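PDB 4KHB: uncharacterized protein SPT16D from Chaetomium thermophilum var. thermophilum, which is the Spt16 dimerization-domain piece of FACT, a complex that probably reorganizes nucleosomes as a histone chaperone during transcription, replication and DNA repair. Local coordinates for residues K53-S58 against L66-L71; V37-G42 against L96-T101; K7-Y12 against P46-T51. One frame throughout, in Å; residues are numbered along the deposited sequence.

Contact 1: K53-S58 against L66-L71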
ATOM      1  N   LYS A  53       7.356 -16.952   6.359  1.00 14.15           N
ATOM      2  CA  LYS A  53       7.687 -18.370   6.225  1.00 17.18           C
ATOM      3  C   LYS A  53       8.942 -18.566   5.374  1.00 18.91           C
ATOM      4  O   LYS A  53       9.961 -19.057   5.864  1.00 16.02           O
ATOM      5  CB  LYS A  53       6.507 -19.122   5.606  1.00 14.60           C
ATOM      6  CG  LYS A  53       6.645 -20.637   5.619  1.00 24.14           C
ATOM      7  CD  LYS A  53       5.362 -21.295   5.146  1.00 33.84           C
ATOM      8  CE  LYS A  53       5.274 -22.734   5.614  1.00 36.02           C
ATOM      9  NZ  LYS A  53       5.780 -23.673   4.574  1.00 36.50           N
ATOM     10  N   ASN A  54       8.861 -18.187   4.100  1.00 14.89           N
ATOM     11  CA  ASN A  54      10.010 -18.272   3.201  1.00 21.25           C
ATOM     12  C   ASN A  54       9.936 -17.273   2.048  1.00 17.74           C
ATOM     13  O   ASN A  54       8.912 -16.613   1.855  1.00 18.94           O
ATOM     14  CB  ASN A  54      10.158 -19.698   2.654  1.00 21.64           C
ATOM     15  CG  ASN A  54       8.879 -20.223   2.020  1.00 26.00           C
ATOM     16  OD1 ASN A  54       8.299 -19.591   1.138  1.00 26.49           O
ATOM     17  ND2 ASN A  54       8.437 -21.392   2.470  1.00 19.96           N
ATOM     18  N   ALA A  55      11.021 -17.174   1.281  1.00 18.47           N
ATOM     19  CA  ALA A  55      11.053 -16.325   0.092  1.00 19.27           C
ATOM     20  C   ALA A  55      11.713 -17.055  -1.073  1.00 20.24           C
ATOM     21  O   ALA A  55      12.746 -17.709  -0.900  1.00 24.81           O
ATOM     22  CB  ALA A  55      11.789 -15.028   0.386  1.00 16.09           C
ATOM     23  N   SER A  56      11.120 -16.937  -2.258  1.00 25.29           N
ATOM     24  CA  SER A  56      11.627 -17.632  -3.437  1.00 22.46           C
ATOM     25  C   SER A  56      11.753 -16.743  -4.673  1.00 21.94           C
ATOM     26  O   SER A  56      10.877 -15.916  -4.945  1.00 20.57           O
ATOM     27  CB  SER A  56      10.743 -18.838  -3.761  1.00 24.29           C
ATOM     28  OG  SER A  56      10.352 -19.516  -2.582  1.00 39.79           O
ATOM     29  N   LYS A  57      12.851 -16.914  -5.408  1.00 20.47           N
ATOM     30  CA  LYS A  57      13.070 -16.219  -6.673  1.00 22.13           C
ATOM     31  C   LYS A  57      12.847 -17.184  -7.837  1.00 26.59           C
ATOM     32  O   LYS A  57      13.158 -18.377  -7.737  1.00 27.69           O
ATOM     33  CB  LYS A  57      14.490 -15.652  -6.738  1.00 24.49           C
ATOM     34  CG  LYS A  57      14.826 -14.937  -8.048  1.00 26.18           C
ATOM     35  CD  LYS A  57      16.089 -15.505  -8.674  1.00 27.53           C
ATOM     36  CE  LYS A  57      16.309 -14.943 -10.066  1.00 37.75           C
ATOM     37  NZ  LYS A  57      17.705 -14.476 -10.285  1.00 40.39           N
ATOM     38  N   SER A  58      12.318 -16.665  -8.942  1.00 26.52           N
ATOM     39  CA  SER A  58      12.131 -17.465 -10.147  1.00 30.47           C
ATOM     40  C   SER A  58      12.228 -16.571 -11.386  1.00 30.30           C
ATOM     41  O   SER A  58      12.126 -15.345 -11.288  1.00 34.48           O
ATOM     42  CB  SER A  58      10.786 -18.197 -10.103  1.00 26.34           C
ATOM     43  OG  SER A  58       9.704 -17.286 -10.163  1.00 37.54           O
ATOM     44  N   LEU A  66       9.648 -12.562  -7.286  1.00 20.95           N
ATOM     45  CA  LEU A  66       9.912 -12.752  -5.866  1.00 17.97           C
ATOM     46  C   LEU A  66       8.621 -13.079  -5.135  1.00 19.22           C
ATOM     47  O   LEU A  66       7.730 -12.231  -5.031  1.00 16.69           O
ATOM     48  CB  LEU A  66      10.531 -11.491  -5.261  1.00 16.65           C
ATOM     49  CG  LEU A  66      11.182 -11.693  -3.892  1.00 21.04           C
ATOM     50  CD1 LEU A  66      12.426 -12.560  -3.993  1.00 22.70           C
ATOM     51  CD2 LEU A  66      11.499 -10.360  -3.244  1.00 22.49           C
ATOM     52  N   ARG A  67       8.506 -14.305  -4.637  1.00 18.15           N
ATOM     53  CA  ARG A  67       7.340 -14.668  -3.841  1.00 18.33           C
ATOM     54  C   ARG A  67       7.674 -14.829  -2.368  1.00 13.16           C
ATOM     55  O   ARG A  67       8.523 -15.641  -1.992  1.00 17.11           O
ATOM     56  CB  ARG A  67       6.660 -15.928  -4.375  1.00 17.73           C
ATOM     57  CG  ARG A  67       5.803 -16.632  -3.333  1.00 22.43           C
ATOM     58  CD  ARG A  67       4.496 -17.112  -3.924  1.00 25.99           C
ATOM     59  NE  ARG A  67       4.479 -18.558  -4.114  1.00 42.97           N
ATOM     60  CZ  ARG A  67       3.392 -19.313  -3.991  1.00 49.44           C
ATOM     61  NH1 ARG A  67       2.233 -18.761  -3.656  1.00 40.94           N
ATOM     62  NH2 ARG A  67       3.466 -20.621  -4.190  1.00 52.64           N
ATOM     63  N   ILE A  68       7.007 -14.031  -1.540  1.00 15.12           N
ATOM     64  CA  ILE A  68       7.166 -14.121  -0.098  1.00 13.90           C
ATOM     65  C   ILE A  68       5.948 -14.805   0.522  1.00 14.61           C
ATOM     66  O   ILE A  68       4.823 -14.314   0.393  1.00 12.66           O
ATOM     67  CB  ILE A  68       7.353 -12.723   0.520  1.00 10.77           C
ATOM     68  CG1 ILE A  68       8.595 -12.045  -0.070  1.00 12.25           C
ATOM     69  CG2 ILE A  68       7.465 -12.818   2.032  1.00  8.10           C
ATOM     70  CD1 ILE A  68       8.622 -10.538   0.101  1.00 13.38           C
ATOM     71  N   ASN A  69       6.170 -15.937   1.185  1.00 12.42           N
ATOM     72  CA  ASN A  69       5.096 -16.635   1.890  1.00 14.59           C
ATOM     73  C   ASN A  69       5.114 -16.328   3.379  1.00 13.33           C
ATOM     74  O   ASN A  69       6.174 -16.313   4.008  1.00 15.29           O
ATOM     75  CB  ASN A  69       5.152 -18.150   1.649  1.00 14.30           C
ATOM     76  CG  ASN A  69       4.892 -18.523   0.202  1.00 23.15           C
ATOM     77  OD1 ASN A  69       3.761 -18.437  -0.278  1.00 25.86           O
ATOM     78  ND2 ASN A  69       5.934 -18.948  -0.498  1.00 25.44           N
ATOM     79  N   PHE A  70       3.936 -16.080   3.939  1.00 12.45           N
ATOM     80  CA  PHE A  70       3.832 -15.693   5.338  1.00 13.60           C
ATOM     81  C   PHE A  70       3.339 -16.841   6.217  1.00 16.91           C
ATOM     82  O   PHE A  70       2.741 -17.797   5.722  1.00 17.67           O
ATOM     83  CB  PHE A  70       2.888 -14.499   5.457  1.00 13.32           C
ATOM     84  CG  PHE A  70       3.391 -13.262   4.771  1.00 13.02           C
ATOM     85  CD1 PHE A  70       4.213 -12.376   5.442  1.00  8.01           C
ATOM     86  CD2 PHE A  70       3.040 -12.983   3.457  1.00 13.04           C
ATOM     87  CE1 PHE A  70       4.681 -11.232   4.825  1.00  7.84           C
ATOM     88  CE2 PHE A  70       3.507 -11.840   2.829  1.00 13.07           C
ATOM     89  CZ  PHE A  70       4.328 -10.963   3.514  1.00 11.10           C
ATOM     90  N   LEU A  71       3.577 -16.737   7.522  1.00 15.30           N
ATOM     91  CA  LEU A  71       3.076 -17.732   8.464  1.00 16.72           C
ATOM     92  C   LEU A  71       1.609 -17.481   8.792  1.00 15.73           C
ATOM     93  O   LEU A  71       1.230 -16.382   9.207  1.00 15.39           O
ATOM     94  CB  LEU A  71       3.926 -17.745   9.737  1.00 14.70           C
ATOM     95  CG  LEU A  71       5.380 -18.165   9.514  1.00 16.05           C
ATOM     96  CD1 LEU A  71       6.259 -17.796  10.698  1.00 11.81           C
ATOM     97  CD2 LEU A  71       5.451 -19.655   9.239  1.00 16.77           C
TER
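Asn54 and Asn69 face each other across the antiparallel hairpin formed by strands 52-60 and 63-70. Backbone hydrogen bonds carry most of the contact. Ser56 and Arg67 make a regular hydrogen-bonded pair, with Ser56 N giving to Arg67 O and Arg67 N giving to Ser56 O. At the next such pair, Asn69 N reaches Asn54 O at 2.9 Å. Its return bond is split. Asn69 O takes Lys53 N at 2.7 Å and also Asn54 N at 3.3 Å, both donors tilted out of the carbonyl plane. Two residues thus face one, a classic beta bulge. Between the pairs, Ala55 CA makes a CA-H...O contact with Arg67 O at 3.3 Å.

One side-chain bond adds to these. Asn69 ND2 gives a hydrogen to Asn54 OD1 at 2.9 Å, and the N-H...O angle is 160°. The donor lies in the carbonyl plane of Asn54. The two side chains run side by side, but their amide planes are turned 82° apart. Asn54 CG sits between its backbone N and carbonyl carbon (chi1 53°), which brings OD1 to its partner.

Apolar contacts are lighter. Leu71 CD2 touches Lys53 CB at 3.8 Å, and the two side chains cross at about a right angle. Lys53 NZ leads away from the hairpin. On the face of Ala55 and Ile68, Ala55 CB meets Ile68 CG1 at 4.4 Å.

The chemistry is therefore two-sided. The face with Asn54, Ser56, Arg67 and Asn69 is polar and partly open to solvent. The face with Ala55, Leu66 and Ile68 is mostly apolar and lies under helix 103-121 and strand 35-40; Lys57 NZ, on that face, bonds Gly103 O. The split bond at Asn69 O keeps the strands joined through the bulge, where the register shifts by a residue.

Contact 2: V37-G42 against L96-T101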
ATOM      1  N   VAL A  37      10.368  -4.087   4.020  1.00 13.35           N
ATOM      2  CA  VAL A  37       9.386  -3.057   3.694  1.00 13.78           C
ATOM      3  C   VAL A  37       8.946  -3.198   2.247  1.00 16.58           C
ATOM      4  O   VAL A  37       9.747  -3.040   1.326  1.00 17.14           O
ATOM      5  CB  VAL A  37       9.939  -1.635   3.927  1.00 15.80           C
ATOM      6  CG1 VAL A  37       8.865  -0.600   3.636  1.00 11.18           C
ATOM      7  CG2 VAL A  37      10.459  -1.485   5.346  1.00  9.50           C
ATOM      8  N   LEU A  38       7.668  -3.505   2.051  1.00 10.24           N
ATOM      9  CA  LEU A  38       7.157  -3.778   0.718  1.00 11.55           C
ATOM     10  C   LEU A  38       6.318  -2.616   0.200  1.00 13.48           C
ATOM     11  O   LEU A  38       5.476  -2.075   0.920  1.00 10.51           O
ATOM     12  CB  LEU A  38       6.351  -5.079   0.718  1.00  8.15           C
ATOM     13  CG  LEU A  38       7.098  -6.244   1.371  1.00 16.41           C
ATOM     14  CD1 LEU A  38       6.248  -7.498   1.459  1.00 10.16           C
ATOM     15  CD2 LEU A  38       8.383  -6.524   0.613  1.00 15.57           C
ATOM     16  N   PRO A  39       6.550  -2.230  -1.061  1.00 13.91           N
ATOM     17  CA  PRO A  39       5.836  -1.112  -1.683  1.00 13.87           C
ATOM     18  C   PRO A  39       4.468  -1.542  -2.203  1.00 12.18           C
ATOM     19  O   PRO A  39       4.380  -2.284  -3.183  1.00 12.22           O
ATOM     20  CB  PRO A  39       6.757  -0.721  -2.842  1.00 16.71           C
ATOM     21  CG  PRO A  39       7.455  -1.996  -3.211  1.00 14.10           C
ATOM     22  CD  PRO A  39       7.612  -2.774  -1.931  1.00 17.12           C
ATOM     23  N   ILE A  40       3.412  -1.089  -1.538  1.00 13.28           N
ATOM     24  CA  ILE A  40       2.058  -1.449  -1.939  1.00 12.02           C
ATOM     25  C   ILE A  40       1.210  -0.211  -2.212  1.00 10.52           C
ATOM     26  O   ILE A  40       0.811   0.502  -1.285  1.00 12.66           O
ATOM     27  CB  ILE A  40       1.368  -2.330  -0.873  1.00 10.49           C
ATOM     28  CG1 ILE A  40       2.207  -3.580  -0.593  1.00 10.78           C
ATOM     29  CG2 ILE A  40      -0.030  -2.734  -1.321  1.00  6.61           C
ATOM     30  CD1 ILE A  40       1.676  -4.454   0.533  1.00  7.18           C
ATOM     31  N   MET A  41       0.947   0.029  -3.496  1.00 12.34           N
ATOM     32  CA  MET A  41       0.095   1.128  -3.949  1.00 10.97           C
ATOM     33  C   MET A  41       0.558   2.492  -3.449  1.00 15.93           C
ATOM     34  O   MET A  41      -0.254   3.332  -3.051  1.00 14.47           O
ATOM     35  CB  MET A  41      -1.363   0.871  -3.561  1.00  9.35           C
ATOM     36  CG  MET A  41      -1.941  -0.378  -4.215  1.00 11.97           C
ATOM     37  SD  MET A  41      -2.096  -0.212  -6.005  1.00 18.97           S
ATOM     38  CE  MET A  41      -2.041  -1.929  -6.530  1.00  5.29           C
ATOM     39  N   GLY A  42       1.870   2.706  -3.480  1.00 15.07           N
ATOM     40  CA  GLY A  42       2.432   3.997  -3.134  1.00 16.49           C
ATOM     41  C   GLY A  42       2.760   4.105  -1.663  1.00 15.34           C
ATOM     42  O   GLY A  42       3.112   5.179  -1.169  1.00 15.27           O
ATOM     43  N   LEU A  96       2.440 -12.625  -1.169  1.00 14.17           N
ATOM     44  CA  LEU A  96       2.383 -11.632  -2.237  1.00 20.87           C
ATOM     45  C   LEU A  96       3.542 -11.839  -3.211  1.00 20.46           C
ATOM     46  O   LEU A  96       4.618 -12.304  -2.821  1.00 16.85           O
ATOM     47  CB  LEU A  96       2.354 -10.202  -1.685  1.00 21.44           C
ATOM     48  CG  LEU A  96       3.178  -9.831  -0.456  1.00 24.48           C
ATOM     49  CD1 LEU A  96       4.630  -9.650  -0.830  1.00 25.70           C
ATOM     50  CD2 LEU A  96       2.619  -8.572   0.188  1.00 16.27           C
ATOM     51  N   THR A  97       3.323 -11.486  -4.474  1.00 19.58           N
ATOM     52  CA  THR A  97       4.330 -11.691  -5.510  1.00 18.87           C
ATOM     53  C   THR A  97       4.674 -10.396  -6.242  1.00 14.98           C
ATOM     54  O   THR A  97       3.786  -9.644  -6.654  1.00 15.23           O
ATOM     55  CB  THR A  97       3.877 -12.769  -6.531  1.00 21.27           C
ATOM     56  OG1 THR A  97       3.831 -14.053  -5.893  1.00 18.40           O
ATOM     57  CG2 THR A  97       4.831 -12.839  -7.716  1.00 17.30           C
ATOM     58  N   PHE A  98       5.968 -10.134  -6.383  1.00 16.95           N
ATOM     59  CA  PHE A  98       6.441  -9.001  -7.166  1.00 22.33           C
ATOM     60  C   PHE A  98       7.169  -9.508  -8.400  1.00 21.07           C
ATOM     61  O   PHE A  98       7.625 -10.656  -8.435  1.00 20.38           O
ATOM     62  CB  PHE A  98       7.392  -8.114  -6.357  1.00 19.34           C
ATOM     63  CG  PHE A  98       6.746  -7.397  -5.209  1.00 13.03           C
ATOM     64  CD1 PHE A  98       6.708  -7.964  -3.944  1.00 12.05           C
ATOM     65  CD2 PHE A  98       6.199  -6.134  -5.393  1.00 19.69           C
ATOM     66  CE1 PHE A  98       6.122  -7.291  -2.887  1.00 13.25           C
ATOM     67  CE2 PHE A  98       5.611  -5.455  -4.342  1.00 12.15           C
ATOM     68  CZ  PHE A  98       5.571  -6.035  -3.085  1.00 13.27           C
ATOM     69  N   ARG A  99       7.274  -8.652  -9.411  1.00 22.75           N
ATOM     70  CA  ARG A  99       8.049  -8.975 -10.600  1.00 18.28           C
ATOM     71  C   ARG A  99       8.994  -7.827 -10.939  1.00 26.99           C
ATOM     72  O   ARG A  99       8.666  -6.655 -10.724  1.00 21.20           O
ATOM     73  CB  ARG A  99       7.144  -9.314 -11.792  1.00 19.69           C
ATOM     74  CG  ARG A  99       6.522  -8.106 -12.471  1.00 23.68           C
ATOM     75  CD  ARG A  99       5.874  -8.485 -13.792  1.00 20.46           C
ATOM     76  NE  ARG A  99       5.602  -7.305 -14.606  1.00 27.07           N
ATOM     77  CZ  ARG A  99       5.108  -7.344 -15.837  1.00 30.75           C
ATOM     78  NH1 ARG A  99       4.826  -8.508 -16.408  1.00 32.67           N
ATOM     79  NH2 ARG A  99       4.902  -6.218 -16.504  1.00 29.57           N
ATOM     80  N   SER A 100      10.171  -8.170 -11.451  1.00 26.29           N
ATOM     81  CA  SER A 100      11.125  -7.167 -11.913  1.00 24.58           C
ATOM     82  C   SER A 100      12.057  -7.751 -12.965  1.00 27.70           C
ATOM     83  O   SER A 100      12.075  -8.964 -13.190  1.00 29.27           O
ATOM     84  CB  SER A 100      11.935  -6.613 -10.737  1.00 24.51           C
ATOM     85  OG  SER A 100      12.978  -5.769 -11.190  1.00 36.86           O
ATOM     86  N   THR A 101      12.826  -6.882 -13.613  1.00 34.03           N
ATOM     87  CA  THR A 101      13.815  -7.316 -14.594  1.00 36.79           C
ATOM     88  C   THR A 101      15.188  -7.528 -13.956  1.00 34.92           C
ATOM     89  O   THR A 101      16.075  -8.136 -14.559  1.00 41.49           O
ATOM     90  CB  THR A 101      13.919  -6.329 -15.780  1.00 31.83           C
ATOM     91  OG1 THR A 101      14.175  -5.006 -15.288  1.00 40.20           O
ATOM     92  CG2 THR A 101      12.620  -6.321 -16.575  1.00 25.97           C
TER
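Leu38 meets both Leu96 and Phe98, where two strands from different sheets cross at 79° with their axes 9.9 Å apart. The contact is apolar and buried. Methyl groups make its first part. Leu38 CD1 lies 3.5 Å from Leu96 CD1, and Ile40 CD1 approaches Leu96 CD2 at 4.2 Å. At chi1 38°, Leu96 CG is wedged over its own backbone, and its methyls reach Leu38 and Ile40.

The Phe98 ring makes the second part. Its CZ lies 4.0 Å from Leu38 CB and equally far from Pro39 CD, so the ring's far end rests against the base of Leu38 and the Pro39 ring. Pro39 O comes to the ring edge in plane, 3.6 Å from Phe98 CE2. An alanine at Phe98 would remove the ring and is likely to leave a gap beside Leu38 CB and the Pro39 ring.

Sheets packed nearly at right angles are characteristic of the PH-like fold. Strand 35-40 belongs to the sheet with 28-30 and 43-48. Strand 91-100, beside 63-70, is outermost within this chain in the other sheet, which continues into an antiparallel strand of the POB3N chain. Tyr106 of helix 103-121 and Ile27, from a loop, also pack on Phe98.

Contact 3: K7-Y12 against P46-T51; sequences KRFESY and PFHINT
Phe9 and His48 form the tight part of this contact. Phe9 CD1 stands 3.3 Å from His48 CG, over one face of the imidazole, with the planes inclined obliquely by 32°. On the same side of Phe9 as His48, Asn50 CB makes a CH-pi contact over the ring face, 3.9 Å from the centroid. Asn50 N gives a nearly straight hydrogen bond to His48 ND1 (3.1 Å, 172°), close to the imidazole plane, and this fixes the turn of the ring.

The packing is lighter toward Tyr12. Ser11 OG lies near His48 CB at 3.5 Å, while its hydrogen bonds go to Thr35 and to Arg106 O of the POB3N chain. Pro46 CG lies at the edge of the Tyr12 ring, 4.0 Å from Tyr12 CD2, and Tyr12 OH bonds Asp30. The solvent side is Glu10, whose side chain points away.

The 7-12 segment is a loop laid along strand 43-48 and the 3-10 turn 49-51, at the heterodimer interface. Trp108 of POB3N meets Phe9 edge-to-face and bonds its carbonyl O; Ser11, Tyr12 and His48 add backbone bonds to that chain. Thr35 of strand 35-40 touches Pro46 and His48, and helix 103-121 lies against Ile49 and Asn50.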
ATOM      1  N   LYS A   7       6.980 -13.373  22.394  1.00 54.67           N
ATOM      2  CA  LYS A   7       5.725 -13.425  21.654  1.00 49.59           C
ATOM      3  C   LYS A   7       5.526 -12.169  20.819  1.00 44.77           C
ATOM      4  O   LYS A   7       5.582 -12.200  19.586  1.00 49.39           O
ATOM      5  CB  LYS A   7       4.546 -13.562  22.621  1.00 49.41           C
ATOM      6  CG  LYS A   7       3.236 -13.975  21.975  1.00 53.16           C
ATOM      7  CD  LYS A   7       3.159 -15.480  21.856  1.00 59.71           C
ATOM      8  CE  LYS A   7       3.139 -16.102  23.244  1.00 63.60           C
ATOM      9  NZ  LYS A   7       3.335 -17.575  23.230  1.00 64.85           N
ATOM     10  N   ARG A   8       5.295 -11.063  21.517  1.00 40.03           N
ATOM     11  CA  ARG A   8       5.025  -9.780  20.881  1.00 35.78           C
ATOM     12  C   ARG A   8       6.260  -9.158  20.239  1.00 37.37           C
ATOM     13  O   ARG A   8       7.292  -8.972  20.893  1.00 36.54           O
ATOM     14  CB  ARG A   8       4.429  -8.801  21.892  1.00 32.88           C
ATOM     15  CG  ARG A   8       4.125  -7.428  21.310  1.00 44.92           C
ATOM     16  CD  ARG A   8       3.237  -6.615  22.237  1.00 49.04           C
ATOM     17  NE  ARG A   8       2.918  -5.309  21.670  1.00 48.21           N
ATOM     18  CZ  ARG A   8       1.690  -4.936  21.324  1.00 47.48           C
ATOM     19  NH1 ARG A   8       0.669  -5.765  21.508  1.00 34.09           N
ATOM     20  NH2 ARG A   8       1.475  -3.733  20.812  1.00 38.57           N
ATOM     21  N   PHE A   9       6.141  -8.836  18.957  1.00 26.83           N
ATOM     22  CA  PHE A   9       7.184  -8.117  18.238  1.00 14.06           C
ATOM     23  C   PHE A   9       6.577  -6.883  17.582  1.00 18.73           C
ATOM     24  O   PHE A   9       5.354  -6.735  17.535  1.00 18.49           O
ATOM     25  CB  PHE A   9       7.870  -9.011  17.202  1.00 11.84           C
ATOM     26  CG  PHE A   9       6.925  -9.692  16.260  1.00 16.94           C
ATOM     27  CD1 PHE A   9       6.503  -9.062  15.098  1.00 13.10           C
ATOM     28  CD2 PHE A   9       6.481 -10.977  16.523  1.00 15.76           C
ATOM     29  CE1 PHE A   9       5.638  -9.696  14.224  1.00 15.71           C
ATOM     30  CE2 PHE A   9       5.619 -11.618  15.657  1.00 18.21           C
ATOM     31  CZ  PHE A   9       5.197 -10.976  14.503  1.00 16.66           C
ATOM     32  N   GLU A  10       7.434  -6.001  17.078  1.00 12.57           N
ATOM     33  CA  GLU A  10       6.993  -4.730  16.514  1.00 17.75           C
ATOM     34  C   GLU A  10       8.095  -4.159  15.632  1.00 12.39           C
ATOM     35  O   GLU A  10       9.224  -3.966  16.090  1.00 13.70           O
ATOM     36  CB  GLU A  10       6.675  -3.753  17.650  1.00 19.18           C
ATOM     37  CG  GLU A  10       6.720  -2.286  17.253  1.00 30.41           C
ATOM     38  CD  GLU A  10       6.496  -1.367  18.436  1.00 43.87           C
ATOM     39  OE1 GLU A  10       7.253  -0.384  18.567  1.00 46.00           O
ATOM     40  OE2 GLU A  10       5.575  -1.632  19.238  1.00 39.81           O
ATOM     41  N   SER A  11       7.770  -3.891  14.370  1.00  8.37           N
ATOM     42  CA  SER A  11       8.762  -3.394  13.427  1.00 19.11           C
ATOM     43  C   SER A  11       9.149  -1.956  13.752  1.00 12.73           C
ATOM     44  O   SER A  11      10.290  -1.679  14.126  1.00 17.56           O
ATOM     45  CB  SER A  11       8.242  -3.497  11.992  1.00 11.62           C
ATOM     46  OG  SER A  11       8.028  -4.848  11.617  1.00 10.97           O
ATOM     47  N   TYR A  12       8.188  -1.047  13.615  1.00 10.01           N
ATOM     48  CA  TYR A  12       8.435   0.372  13.850  1.00 13.80           C
ATOM     49  C   TYR A  12       7.359   0.989  14.744  1.00 16.25           C
ATOM     50  O   TYR A  12       6.253   0.453  14.861  1.00 17.45           O
ATOM     51  CB  TYR A  12       8.493   1.132  12.520  1.00 12.57           C
ATOM     52  CG  TYR A  12       9.540   0.631  11.551  1.00 13.16           C
ATOM     53  CD1 TYR A  12      10.890   0.882  11.759  1.00 14.83           C
ATOM     54  CD2 TYR A  12       9.172  -0.088  10.423  1.00 10.92           C
ATOM     55  CE1 TYR A  12      11.844   0.426  10.868  1.00 12.70           C
ATOM     56  CE2 TYR A  12      10.115  -0.548   9.528  1.00 12.41           C
ATOM     57  CZ  TYR A  12      11.448  -0.288   9.756  1.00 16.69           C
ATOM     58  OH  TYR A  12      12.390  -0.746   8.865  1.00 17.22           O
ATOM     59  N   PRO A  46       5.662  -2.318   6.161  1.00  9.52           N
ATOM     60  CA  PRO A  46       6.583  -3.166   6.925  1.00 10.95           C
ATOM     61  C   PRO A  46       6.005  -4.548   7.188  1.00 11.50           C
ATOM     62  O   PRO A  46       4.814  -4.666   7.476  1.00  7.85           O
ATOM     63  CB  PRO A  46       6.737  -2.414   8.259  1.00  7.11           C
ATOM     64  CG  PRO A  46       6.143  -1.051   8.034  1.00  9.10           C
ATOM     65  CD  PRO A  46       5.101  -1.234   6.984  1.00  8.62           C
ATOM     66  N   PHE A  47       6.841  -5.575   7.083  1.00  9.70           N
ATOM     67  CA  PHE A  47       6.479  -6.912   7.535  1.00 12.07           C
ATOM     68  C   PHE A  47       7.639  -7.484   8.340  1.00 10.53           C
ATOM     69  O   PHE A  47       8.765  -7.581   7.846  1.00 10.81           O
ATOM     70  CB  PHE A  47       6.135  -7.818   6.351  1.00  9.95           C
ATOM     71  CG  PHE A  47       4.822  -7.489   5.693  1.00 13.27           C
ATOM     72  CD1 PHE A  47       3.630  -7.979   6.214  1.00 10.86           C
ATOM     73  CD2 PHE A  47       4.777  -6.694   4.555  1.00 10.32           C
ATOM     74  CE1 PHE A  47       2.415  -7.682   5.610  1.00 10.99           C
ATOM     75  CE2 PHE A  47       3.566  -6.395   3.946  1.00  7.83           C
ATOM     76  CZ  PHE A  47       2.384  -6.888   4.476  1.00  9.77           C
ATOM     77  N   HIS A  48       7.362  -7.853   9.585  1.00 13.86           N
ATOM     78  CA  HIS A  48       8.398  -8.358  10.476  1.00 13.67           C
ATOM     79  C   HIS A  48       8.817  -9.759  10.052  1.00 13.37           C
ATOM     80  O   HIS A  48       8.019 -10.500   9.478  1.00  9.04           O
ATOM     81  CB  HIS A  48       7.892  -8.360  11.918  1.00 12.17           C
ATOM     82  CG  HIS A  48       8.978  -8.483  12.942  1.00 15.58           C
ATOM     83  ND1 HIS A  48       9.550  -9.690  13.280  1.00 14.63           N
ATOM     84  CD2 HIS A  48       9.587  -7.550  13.709  1.00 12.95           C
ATOM     85  CE1 HIS A  48      10.469  -9.494  14.209  1.00 17.10           C
ATOM     86  NE2 HIS A  48      10.512  -8.204  14.487  1.00 14.11           N
ATOM     87  N   ILE A  49      10.069 -10.114  10.325  1.00 16.39           N
ATOM     88  CA  ILE A  49      10.607 -11.404   9.901  1.00 12.47           C
ATOM     89  C   ILE A  49       9.915 -12.592  10.580  1.00 15.05           C
ATOM     90  O   ILE A  49       9.839 -13.684  10.009  1.00 21.03           O
ATOM     91  CB  ILE A  49      12.135 -11.478  10.128  1.00 21.54           C
ATOM     92  CG1 ILE A  49      12.739 -12.665   9.378  1.00 23.48           C
ATOM     93  CG2 ILE A  49      12.450 -11.580  11.605  1.00 24.95           C
ATOM     94  CD1 ILE A  49      12.699 -12.522   7.877  1.00 24.87           C
ATOM     95  N   ASN A  50       9.397 -12.370  11.787  1.00 11.78           N
ATOM     96  CA  ASN A  50       8.709 -13.416  12.541  1.00 15.93           C
ATOM     97  C   ASN A  50       7.354 -13.770  11.935  1.00 15.60           C
ATOM     98  O   ASN A  50       6.660 -14.677  12.407  1.00 20.38           O
ATOM     99  CB  ASN A  50       8.535 -12.986  14.001  1.00 15.50           C
ATOM    100  CG  ASN A  50       9.854 -12.896  14.746  1.00 18.42           C
ATOM    101  OD1 ASN A  50      10.892 -13.331  14.250  1.00 28.09           O
ATOM    102  ND2 ASN A  50       9.816 -12.329  15.945  1.00 21.87           N
ATOM    103  N   THR A  51       6.986 -13.033  10.893  1.00 11.62           N
ATOM    104  CA  THR A  51       5.705 -13.181  10.222  1.00 13.20           C
ATOM    105  C   THR A  51       5.900 -13.976   8.925  1.00 12.04           C
ATOM    106  O   THR A  51       4.941 -14.489   8.338  1.00 16.76           O
ATOM    107  CB  THR A  51       5.082 -11.781   9.967  1.00 10.70           C
ATOM    108  OG1 THR A  51       3.729 -11.752  10.440  1.00 21.17           O
ATOM    109  CG2 THR A  51       5.104 -11.416   8.499  1.00  4.99           C
TER

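From the N terminus, segment 7-12 opens contact 3, which closes at 46-51 after strands 28-30 and 35-40. Segment 37-42 lies inside that loop but finds its partner only at 96-101, so contacts 2 and 3 cross. Contact 1 begins after contact 3 has closed and is a short hairpin nested within the long loop of contact 2. Contact 3 ties the N-terminal loop to the first sheet, contact 1 joins two strands of the second, and contact 2 packs one sheet on the other. Strand 63-70 bonds to 91-100, linking contacts 1 and 2. Phe47 bridges further, touching Leu38 and Phe70, while Leu71 N probably bonds Thr51 O.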